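Local coordinates for ancestral congerin Con-anc (PDB 3AJY), which binds beta-galactoside sugars as a galectin, a reconstructed ancestor of the fish lectins called congerins, at residues D47-Y52 / T58-S63; K96-L101 / K106-N111. All coordinates share one frame; numbering follows the deposited sequence.

Interaction 1: D47-Y52 / T58-S63. With GAL (beta-D-galactopyranose), chain C; BGC (beta-D-glucopyranose), chain B.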
ATOM      1  N   ASP A  47      16.120  -7.578   7.842  1.00 29.51           N
ATOM      2  CA  ASP A  47      15.836  -7.771   9.270  1.00 29.38           C
ATOM      3  C   ASP A  47      16.692  -6.827  10.098  1.00 29.19           C
ATOM      4  O   ASP A  47      17.921  -6.921  10.078  1.00 29.56           O
ATOM      5  CB  ASP A  47      16.102  -9.232   9.681  1.00 28.81           C
ATOM      6  CG  ASP A  47      15.301  -9.672  10.918  1.00 30.43           C
ATOM      7  OD1 ASP A  47      14.247  -9.076  11.211  1.00 32.43           O
ATOM      8  OD2 ASP A  47      15.716 -10.650  11.598  1.00 29.22           O
ATOM      9  N   HIS A  48      16.043  -5.910  10.808  1.00 28.91           N
ATOM     10  CA  HIS A  48      16.732  -4.925  11.643  1.00 28.82           C
ATOM     11  C   HIS A  48      16.714  -5.413  13.063  1.00 28.61           C
ATOM     12  O   HIS A  48      15.696  -5.341  13.753  1.00 28.07           O
ATOM     13  CB  HIS A  48      16.054  -3.573  11.543  1.00 29.08           C
ATOM     14  CG  HIS A  48      15.744  -3.178  10.132  1.00 30.39           C
ATOM     15  ND1 HIS A  48      14.606  -3.596   9.474  1.00 29.08           N
ATOM     16  CD2 HIS A  48      16.446  -2.435   9.242  1.00 30.92           C
ATOM     17  CE1 HIS A  48      14.606  -3.104   8.247  1.00 33.22           C
ATOM     18  NE2 HIS A  48      15.712  -2.396   8.080  1.00 31.63           N
ATOM     19  N   ARG A  49      17.857  -5.920  13.487  1.00 28.66           N
ATOM     20  CA  ARG A  49      17.951  -6.611  14.757  1.00 28.89           C
ATOM     21  C   ARG A  49      18.602  -5.708  15.791  1.00 28.66           C
ATOM     22  O   ARG A  49      19.812  -5.463  15.756  1.00 27.83           O
ATOM     23  CB  ARG A  49      18.722  -7.925  14.591  1.00 28.67           C
ATOM     24  CG  ARG A  49      18.529  -8.543  13.243  1.00 32.02           C
ATOM     25  CD  ARG A  49      18.032  -9.955  13.221  1.00 34.33           C
ATOM     26  NE  ARG A  49      19.094 -10.932  13.186  1.00 35.95           N
ATOM     27  CZ  ARG A  49      19.070 -12.116  12.557  1.00 34.23           C
ATOM     28  NH1 ARG A  49      18.049 -12.517  11.809  1.00 35.88           N
ATOM     29  NH2 ARG A  49      20.116 -12.908  12.673  1.00 30.58           N
ATOM     30  N   PHE A  50      17.782  -5.193  16.695  1.00 29.01           N
ATOM     31  CA  PHE A  50      18.279  -4.499  17.858  1.00 29.62           C
ATOM     32  C   PHE A  50      19.040  -5.491  18.731  1.00 30.15           C
ATOM     33  O   PHE A  50      20.157  -5.222  19.181  1.00 30.04           O
ATOM     34  CB  PHE A  50      17.114  -3.892  18.633  1.00 29.99           C
ATOM     35  CG  PHE A  50      16.275  -2.951  17.810  1.00 31.18           C
ATOM     36  CD1 PHE A  50      15.177  -3.421  17.089  1.00 31.01           C
ATOM     37  CD2 PHE A  50      16.593  -1.599  17.745  1.00 32.17           C
ATOM     38  CE1 PHE A  50      14.401  -2.556  16.323  1.00 32.79           C
ATOM     39  CE2 PHE A  50      15.825  -0.730  16.983  1.00 30.70           C
ATOM     40  CZ  PHE A  50      14.739  -1.202  16.265  1.00 31.61           C
ATOM     41  N   ASN A  51      18.433  -6.653  18.949  1.00 30.65           N
ATOM     42  CA  ASN A  51      18.983  -7.636  19.861  1.00 31.98           C
ATOM     43  C   ASN A  51      18.402  -8.983  19.455  1.00 31.78           C
ATOM     44  O   ASN A  51      17.259  -9.271  19.796  1.00 31.54           O
ATOM     45  CB  ASN A  51      18.590  -7.263  21.309  1.00 32.85           C
ATOM     46  CG  ASN A  51      18.897  -8.368  22.319  1.00 35.87           C
ATOM     47  OD1 ASN A  51      20.009  -8.903  22.361  1.00 40.06           O
ATOM     48  ND2 ASN A  51      17.908  -8.701  23.150  1.00 38.18           N
ATOM     49  N   TYR A  52      19.168  -9.769  18.695  1.00 31.59           N
ATOM     50  CA  TYR A  52      18.735 -11.113  18.260  1.00 32.70           C
ATOM     51  C   TYR A  52      19.990 -11.975  18.183  1.00 32.40           C
ATOM     52  O   TYR A  52      20.822 -11.795  17.301  1.00 32.29           O
ATOM     53  CB  TYR A  52      17.978 -11.067  16.907  1.00 32.76           C
ATOM     54  CG  TYR A  52      17.219 -12.345  16.529  1.00 34.29           C
ATOM     55  CD1 TYR A  52      16.016 -12.676  17.157  1.00 34.85           C
ATOM     56  CD2 TYR A  52      17.691 -13.204  15.535  1.00 35.15           C
ATOM     57  CE1 TYR A  52      15.314 -13.842  16.816  1.00 34.76           C
ATOM     58  CE2 TYR A  52      16.995 -14.382  15.189  1.00 33.06           C
ATOM     59  CZ  TYR A  52      15.806 -14.684  15.839  1.00 34.33           C
ATOM     60  OH  TYR A  52      15.085 -15.835  15.525  1.00 35.39           O
ATOM     61  N   THR A  58      22.254  -4.709  14.243  1.00 32.39           N
ATOM     62  CA  THR A  58      22.775  -5.237  12.995  1.00 31.52           C
ATOM     63  C   THR A  58      21.608  -5.507  12.065  1.00 31.26           C
ATOM     64  O   THR A  58      20.555  -6.008  12.495  1.00 30.53           O
ATOM     65  CB  THR A  58      23.562  -6.531  13.264  1.00 31.24           C
ATOM     66  OG1 THR A  58      24.622  -6.240  14.177  1.00 31.25           O
ATOM     67  CG2 THR A  58      24.141  -7.146  11.986  1.00 30.64           C
ATOM     68  N   ILE A  59      21.798  -5.162  10.793  1.00 30.71           N
ATOM     69  CA  ILE A  59      20.828  -5.494   9.774  1.00 30.68           C
ATOM     70  C   ILE A  59      21.270  -6.794   9.165  1.00 30.18           C
ATOM     71  O   ILE A  59      22.456  -7.001   8.898  1.00 30.30           O
ATOM     72  CB  ILE A  59      20.709  -4.420   8.676  1.00 30.24           C
ATOM     73  CG1 ILE A  59      20.347  -3.054   9.274  1.00 30.32           C
ATOM     74  CG2 ILE A  59      19.659  -4.832   7.650  1.00 30.54           C
ATOM     75  CD1 ILE A  59      20.390  -1.913   8.241  1.00 32.30           C
ATOM     76  N   VAL A  60      20.321  -7.703   9.000  1.00 30.21           N
ATOM     77  CA  VAL A  60      20.609  -8.954   8.331  1.00 29.30           C
ATOM     78  C   VAL A  60      19.788  -8.938   7.055  1.00 29.32           C
ATOM     79  O   VAL A  60      18.585  -8.665   7.088  1.00 29.88           O
ATOM     80  CB  VAL A  60      20.258 -10.171   9.233  1.00 29.70           C
ATOM     81  CG1 VAL A  60      20.347 -11.507   8.436  1.00 28.21           C
ATOM     82  CG2 VAL A  60      21.172 -10.196  10.463  1.00 29.63           C
ATOM     83  N   LEU A  61      20.443  -9.222   5.935  1.00 28.75           N
ATOM     84  CA  LEU A  61      19.782  -9.312   4.644  1.00 28.34           C
ATOM     85  C   LEU A  61      19.892 -10.726   4.135  1.00 27.91           C
ATOM     86  O   LEU A  61      20.906 -11.376   4.312  1.00 28.01           O
ATOM     87  CB  LEU A  61      20.425  -8.364   3.625  1.00 28.36           C
ATOM     88  CG  LEU A  61      20.456  -6.870   3.962  1.00 29.30           C
ATOM     89  CD1 LEU A  61      21.665  -6.516   4.821  1.00 32.76           C
ATOM     90  CD2 LEU A  61      20.468  -6.067   2.682  1.00 31.23           C
ATOM     91  N   ASN A  62      18.848 -11.201   3.481  1.00 28.39           N
ATOM     92  CA  ASN A  62      18.857 -12.567   2.993  1.00 28.84           C
ATOM     93  C   ASN A  62      17.726 -12.740   2.024  1.00 28.96           C
ATOM     94  O   ASN A  62      16.863 -11.879   1.929  1.00 28.53           O
ATOM     95  CB  ASN A  62      18.716 -13.545   4.175  1.00 28.64           C
ATOM     96  CG  ASN A  62      19.250 -14.928   3.860  1.00 29.71           C
ATOM     97  OD1 ASN A  62      19.579 -15.236   2.707  1.00 29.06           O
ATOM     98  ND2 ASN A  62      19.318 -15.792   4.891  1.00 26.46           N
ATOM     99  N   SER A  63      17.726 -13.867   1.319  1.00 30.14           N
ATOM    100  CA  SER A  63      16.612 -14.251   0.474  1.00 30.89           C
ATOM    101  C   SER A  63      16.125 -15.593   0.977  1.00 31.87           C
ATOM    102  O   SER A  63      16.812 -16.253   1.761  1.00 31.24           O
ATOM    103  CB  SER A  63      17.031 -14.347  -0.996  1.00 31.08           C
ATOM    104  OG  SER A  63      17.947 -15.414  -1.220  1.00 31.77           O
TER
HETATM  105  C1  GAL C   2      16.976 -16.582  11.073  1.00 34.87           C
HETATM  106  C2  GAL C   2      15.644 -16.088  11.625  1.00 34.60           C
HETATM  107  C3  GAL C   2      14.641 -15.846  10.500  1.00 33.76           C
HETATM  108  C4  GAL C   2      15.270 -14.958   9.418  1.00 33.60           C
HETATM  109  C5  GAL C   2      16.598 -15.558   8.944  1.00 34.49           C
HETATM  110  C6  GAL C   2      17.303 -14.726   7.859  1.00 34.41           C
HETATM  111  O2  GAL C   2      15.130 -17.038  12.529  1.00 36.51           O
HETATM  112  O3  GAL C   2      13.501 -15.219  11.056  1.00 32.66           O
HETATM  113  O4  GAL C   2      15.477 -13.658   9.937  1.00 32.55           O
HETATM  114  O5  GAL C   2      17.469 -15.734  10.045  1.00 34.16           O
HETATM  115  O6  GAL C   2      18.459 -15.412   7.397  1.00 32.38           O
HETATM  116  C2  BGC B   1      21.591 -17.053  12.220  1.00 36.36           C
HETATM  117  C3  BGC B   1      20.237 -16.361  12.262  1.00 35.72           C
HETATM  118  C4  BGC B   1      19.088 -17.307  11.870  1.00 35.88           C
HETATM  119  C5  BGC B   1      19.217 -18.591  12.705  1.00 36.85           C
HETATM  120  C6  BGC B   1      18.160 -19.665  12.460  1.00 39.28           C
HETATM  121  C1  BGC B   1      21.491 -18.340  13.030  1.00 35.99           C
HETATM  122  O1  BGC B   1      22.701 -19.025  12.931  1.00 38.49           O
HETATM  123  O2  BGC B   1      22.580 -16.210  12.776  1.00 35.30           O
HETATM  124  O3  BGC B   1      20.323 -15.261  11.403  1.00 36.63           O
HETATM  125  O4  BGC B   1      17.870 -16.671  12.189  1.00 35.74           O
HETATM  126  O5  BGC B   1      20.484 -19.147  12.462  1.00 36.82           O
HETATM  127  O6  BGC B   1      18.192 -19.983  11.086  1.00 43.31           O
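Asp47 and Arg49 face Val60 and Thr58 as hydrogen-bonded pairs of an antiparallel ladder, and the two strand axes lie 4.7 Å apart at closest approach. Four backbone bonds define the register: Asp47 with Val60 in both directions (Val60 N to Asp47 O, 2.7 Å) and Arg49 with Thr58 in both directions. His48 and Ile59 form the non-hydrogen-bonded pair between them and turn to the other face, where His48 CD2 lies 3.9 Å from Ile59 CG1; the imidazole ND1 is bonded to the carbonyl of Phe31.

Charge and shape fix the guanidinium of Arg49. Its chain bends at chi2 (-125°) and chi3 (-92°), which lays the group across Val60, whose CG2 sits 3.4 Å above one face, while Tyr52 CD2 covers the opposite face. In its plane NH1 reaches the anti lone pair of Asp47 OD2 at 3.0 Å, almost straight at 175°. Arg30 also pairs with that carboxylate, and Asp55 with Arg49 NH2.

Arg49 and Tyr52 also reach the sugar, joined by Asn62. Arg49 NH2 donates to glucose O3 (2.7 Å), Asn62 ND2 to galactose O6 (2.7 Å), and Tyr52 OH shares a longer bond with galactose O2 (3.2 Å). His45, Glu72 and Arg30 add further bonds to the disaccharide in this carbohydrate-binding site on the concave sheet of the galectin beta-sandwich.

Interaction 2: K96-L101 / K106-N111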
ATOM      1  N   LYS A  96      20.691  -6.104  -8.719  1.00 36.60           N
ATOM      2  CA  LYS A  96      20.779  -5.663  -7.326  1.00 36.10           C
ATOM      3  C   LYS A  96      19.496  -5.030  -6.785  1.00 34.70           C
ATOM      4  O   LYS A  96      18.698  -4.483  -7.536  1.00 34.59           O
ATOM      5  CB  LYS A  96      21.931  -4.665  -7.174  1.00 36.27           C
ATOM      6  CG  LYS A  96      23.306  -5.282  -7.359  1.00 38.43           C
ATOM      7  CD  LYS A  96      24.384  -4.425  -6.727  1.00 40.08           C
ATOM      8  CE  LYS A  96      25.211  -3.669  -7.768  1.00 42.82           C
ATOM      9  NZ  LYS A  96      26.596  -3.408  -7.234  1.00 41.21           N
ATOM     10  N   PHE A  97      19.314  -5.127  -5.473  1.00 33.82           N
ATOM     11  CA  PHE A  97      18.358  -4.294  -4.740  1.00 33.31           C
ATOM     12  C   PHE A  97      19.137  -3.126  -4.174  1.00 33.06           C
ATOM     13  O   PHE A  97      20.276  -3.295  -3.759  1.00 32.84           O
ATOM     14  CB  PHE A  97      17.687  -5.080  -3.601  1.00 32.36           C
ATOM     15  CG  PHE A  97      16.639  -6.030  -4.080  1.00 32.43           C
ATOM     16  CD1 PHE A  97      15.328  -5.593  -4.276  1.00 31.22           C
ATOM     17  CD2 PHE A  97      16.964  -7.343  -4.391  1.00 30.83           C
ATOM     18  CE1 PHE A  97      14.354  -6.458  -4.756  1.00 33.02           C
ATOM     19  CE2 PHE A  97      15.996  -8.213  -4.872  1.00 31.24           C
ATOM     20  CZ  PHE A  97      14.691  -7.774  -5.055  1.00 31.23           C
ATOM     21  N   TYR A  98      18.526  -1.948  -4.160  1.00 33.71           N
ATOM     22  CA  TYR A  98      19.150  -0.765  -3.566  1.00 34.30           C
ATOM     23  C   TYR A  98      18.257  -0.238  -2.462  1.00 34.30           C
ATOM     24  O   TYR A  98      17.118   0.143  -2.711  1.00 34.31           O
ATOM     25  CB  TYR A  98      19.374   0.317  -4.616  1.00 34.83           C
ATOM     26  CG  TYR A  98      20.106  -0.189  -5.825  1.00 36.29           C
ATOM     27  CD1 TYR A  98      19.415  -0.784  -6.884  1.00 35.38           C
ATOM     28  CD2 TYR A  98      21.494  -0.093  -5.910  1.00 36.38           C
ATOM     29  CE1 TYR A  98      20.094  -1.254  -8.007  1.00 36.46           C
ATOM     30  CE2 TYR A  98      22.176  -0.567  -7.031  1.00 36.64           C
ATOM     31  CZ  TYR A  98      21.469  -1.140  -8.069  1.00 36.05           C
ATOM     32  OH  TYR A  98      22.142  -1.623  -9.173  1.00 36.24           O
ATOM     33  N   ILE A  99      18.773  -0.241  -1.240  1.00 34.75           N
ATOM     34  CA  ILE A  99      17.987   0.084  -0.050  1.00 35.10           C
ATOM     35  C   ILE A  99      18.501   1.382   0.604  1.00 36.02           C
ATOM     36  O   ILE A  99      19.687   1.478   0.922  1.00 35.86           O
ATOM     37  CB  ILE A  99      18.067  -1.066   0.988  1.00 34.59           C
ATOM     38  CG1 ILE A  99      17.599  -2.405   0.392  1.00 34.57           C
ATOM     39  CG2 ILE A  99      17.267  -0.725   2.225  1.00 33.64           C
ATOM     40  CD1 ILE A  99      18.701  -3.431   0.167  1.00 33.58           C
ATOM     41  N   GLU A 100      17.616   2.364   0.801  1.00 37.15           N
ATOM     42  CA  GLU A 100      17.960   3.596   1.529  1.00 39.06           C
ATOM     43  C   GLU A 100      17.203   3.722   2.851  1.00 39.48           C
ATOM     44  O   GLU A 100      15.977   3.681   2.887  1.00 39.20           O
ATOM     45  CB  GLU A 100      17.737   4.861   0.685  1.00 38.87           C
ATOM     46  CG  GLU A 100      18.219   6.160   1.384  1.00 39.90           C
ATOM     47  CD  GLU A 100      18.066   7.420   0.525  1.00 41.52           C
ATOM     48  OE1 GLU A 100      17.179   7.454  -0.364  1.00 44.56           O
ATOM     49  OE2 GLU A 100      18.844   8.388   0.737  1.00 46.08           O
ATOM     50  N   LEU A 101      17.955   3.878   3.934  1.00 40.84           N
ATOM     51  CA  LEU A 101      17.389   4.101   5.260  1.00 41.99           C
ATOM     52  C   LEU A 101      17.202   5.604   5.530  1.00 43.03           C
ATOM     53  O   LEU A 101      17.748   6.460   4.803  1.00 42.38           O
ATOM     54  CB  LEU A 101      18.271   3.447   6.319  1.00 41.74           C
ATOM     55  CG  LEU A 101      18.654   1.977   6.070  1.00 42.95           C
ATOM     56  CD1 LEU A 101      19.540   1.459   7.204  1.00 42.69           C
ATOM     57  CD2 LEU A 101      17.449   1.035   5.856  1.00 41.04           C
ATOM     58  N   LYS A 106      22.840   3.601   3.023  1.00 40.31           N
ATOM     59  CA  LYS A 106      22.463   2.835   1.855  1.00 39.11           C
ATOM     60  C   LYS A 106      23.057   1.431   1.871  1.00 37.94           C
ATOM     61  O   LYS A 106      24.177   1.226   2.334  1.00 37.13           O
ATOM     62  CB  LYS A 106      22.829   3.592   0.576  1.00 39.42           C
ATOM     63  CG  LYS A 106      21.822   4.691   0.252  1.00 40.90           C
ATOM     64  CD  LYS A 106      22.248   5.549  -0.928  1.00 44.76           C
ATOM     65  CE  LYS A 106      21.182   6.586  -1.265  1.00 45.05           C
ATOM     66  NZ  LYS A 106      21.842   7.831  -1.789  1.00 48.68           N
ATOM     67  N   LEU A 107      22.276   0.477   1.381  1.00 36.62           N
ATOM     68  CA  LEU A 107      22.670  -0.919   1.310  1.00 36.34           C
ATOM     69  C   LEU A 107      22.376  -1.463  -0.075  1.00 35.74           C
ATOM     70  O   LEU A 107      21.573  -0.899  -0.817  1.00 35.68           O
ATOM     71  CB  LEU A 107      21.895  -1.761   2.340  1.00 36.18           C
ATOM     72  CG  LEU A 107      21.917  -1.363   3.812  1.00 37.32           C
ATOM     73  CD1 LEU A 107      21.254  -2.462   4.635  1.00 39.33           C
ATOM     74  CD2 LEU A 107      23.342  -1.142   4.281  1.00 38.94           C
ATOM     75  N   GLU A 108      23.027  -2.576  -0.403  1.00 34.98           N
ATOM     76  CA  GLU A 108      22.767  -3.295  -1.636  1.00 34.46           C
ATOM     77  C   GLU A 108      22.728  -4.785  -1.353  1.00 33.21           C
ATOM     78  O   GLU A 108      23.385  -5.274  -0.436  1.00 33.90           O
ATOM     79  CB  GLU A 108      23.843  -2.987  -2.677  1.00 34.21           C
ATOM     80  CG  GLU A 108      23.924  -1.527  -3.056  1.00 35.53           C
ATOM     81  CD  GLU A 108      24.959  -1.254  -4.144  1.00 36.34           C
ATOM     82  OE1 GLU A 108      24.974  -0.105  -4.644  1.00 38.57           O
ATOM     83  OE2 GLU A 108      25.742  -2.180  -4.488  1.00 36.34           O
ATOM     84  N   PHE A 109      21.968  -5.502  -2.164  1.00 32.28           N
ATOM     85  CA  PHE A 109      21.779  -6.936  -2.002  1.00 31.59           C
ATOM     86  C   PHE A 109      21.536  -7.514  -3.373  1.00 31.50           C
ATOM     87  O   PHE A 109      20.751  -6.970  -4.141  1.00 31.44           O
ATOM     88  CB  PHE A 109      20.578  -7.222  -1.075  1.00 30.76           C
ATOM     89  CG  PHE A 109      20.468  -8.675  -0.641  1.00 29.76           C
ATOM     90  CD1 PHE A 109      21.367  -9.208   0.268  1.00 29.46           C
ATOM     91  CD2 PHE A 109      19.458  -9.485  -1.135  1.00 30.51           C
ATOM     92  CE1 PHE A 109      21.281 -10.537   0.675  1.00 29.65           C
ATOM     93  CE2 PHE A 109      19.354 -10.829  -0.743  1.00 32.59           C
ATOM     94  CZ  PHE A 109      20.272 -11.351   0.162  1.00 30.38           C
ATOM     95  N   PRO A 110      22.218  -8.614  -3.702  1.00 31.78           N
ATOM     96  CA  PRO A 110      21.965  -9.297  -4.966  1.00 31.97           C
ATOM     97  C   PRO A 110      20.504  -9.664  -5.252  1.00 32.24           C
ATOM     98  O   PRO A 110      19.771 -10.121  -4.366  1.00 32.49           O
ATOM     99  CB  PRO A 110      22.821 -10.569  -4.872  1.00 31.86           C
ATOM    100  CG  PRO A 110      23.270 -10.666  -3.434  1.00 32.00           C
ATOM    101  CD  PRO A 110      23.290  -9.261  -2.922  1.00 31.81           C
ATOM    102  N   ASN A 111      20.107  -9.456  -6.504  1.00 31.98           N
ATOM    103  CA  ASN A 111      18.849  -9.961  -7.033  1.00 32.20           C
ATOM    104  C   ASN A 111      19.023 -11.439  -7.464  1.00 31.85           C
ATOM    105  O   ASN A 111      19.119 -11.759  -8.654  1.00 31.34           O
ATOM    106  CB  ASN A 111      18.373  -9.048  -8.171  1.00 31.44           C
ATOM    107  CG  ASN A 111      16.919  -9.292  -8.576  1.00 33.16           C
ATOM    108  OD1 ASN A 111      16.328  -8.478  -9.301  1.00 35.04           O
ATOM    109  ND2 ASN A 111      16.342 -10.414  -8.141  1.00 29.74           N
TER
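Phe97 and Phe109, like Ile99 and Leu107, are hydrogen-bonded pairs whose side chains all leave the same face of this antiparallel hairpin. Both pairs are bonded in both directions, and the bond from Phe97 N to Phe109 O (2.7 Å) is almost straight, 178° at the hydrogen. On this apolar face Ile99 and Leu107 abut, CB to CB at 4.1 Å, and Ile99 CD1 fills in beside the base of Phe109, 4.4 Å from its CB. A chi1 of -169°, placing CG opposite N, swings the Phe109 ring away from strand 96-101 toward Leu44 and Leu61 of the facing sheet. The Phe97 ring instead presents its edge to the carbonyl of Pro110.

The other face carries longer, polar chains. Glu108 leans across Tyr98, its OE1 3.7 Å from CD2 at the ring edge, with carboxylate and ring planes 84° apart; the phenol itself bonds to Asp93. Lys96, bent at chi3, brings NZ to Glu108 OE2 (3.1 Å) in a salt bridge, on the syn side but tilted out of the carboxylate plane. Glu100 and Lys106 run side by side, ending in a long salt bridge, Glu100 OE2 to Lys106 NZ, 4.0 Å. This is the edge hairpin of the galectin beta-sandwich sheet opposite the sugar-binding one, packing its apolar face inward.

In the fold
Interactions 1 and 2 are hairpins of the two facing sheets, their centres 14 Å apart, and both ladders are antiparallel. Each turns one face to the shared core: Ile59 CD1 lies 3.6 Å from Leu101 CD1 and 3.7 Å from Leu107 CD1, while Phe109 CD1 approaches Leu61 CB at 3.6 Å. Phe109 CZ also packs 3.4 Å from Asn62 CA, directly behind a sugar-binding residue. Every touching residue of interaction 1 is buried, whereas interaction 2 is only partly so. The outer faces differ: that of 47-52/58-63 holds charged and polar groups arranged around the disaccharide, that of 96-101/106-111 lysine-glutamate pairs on the side turned from the core.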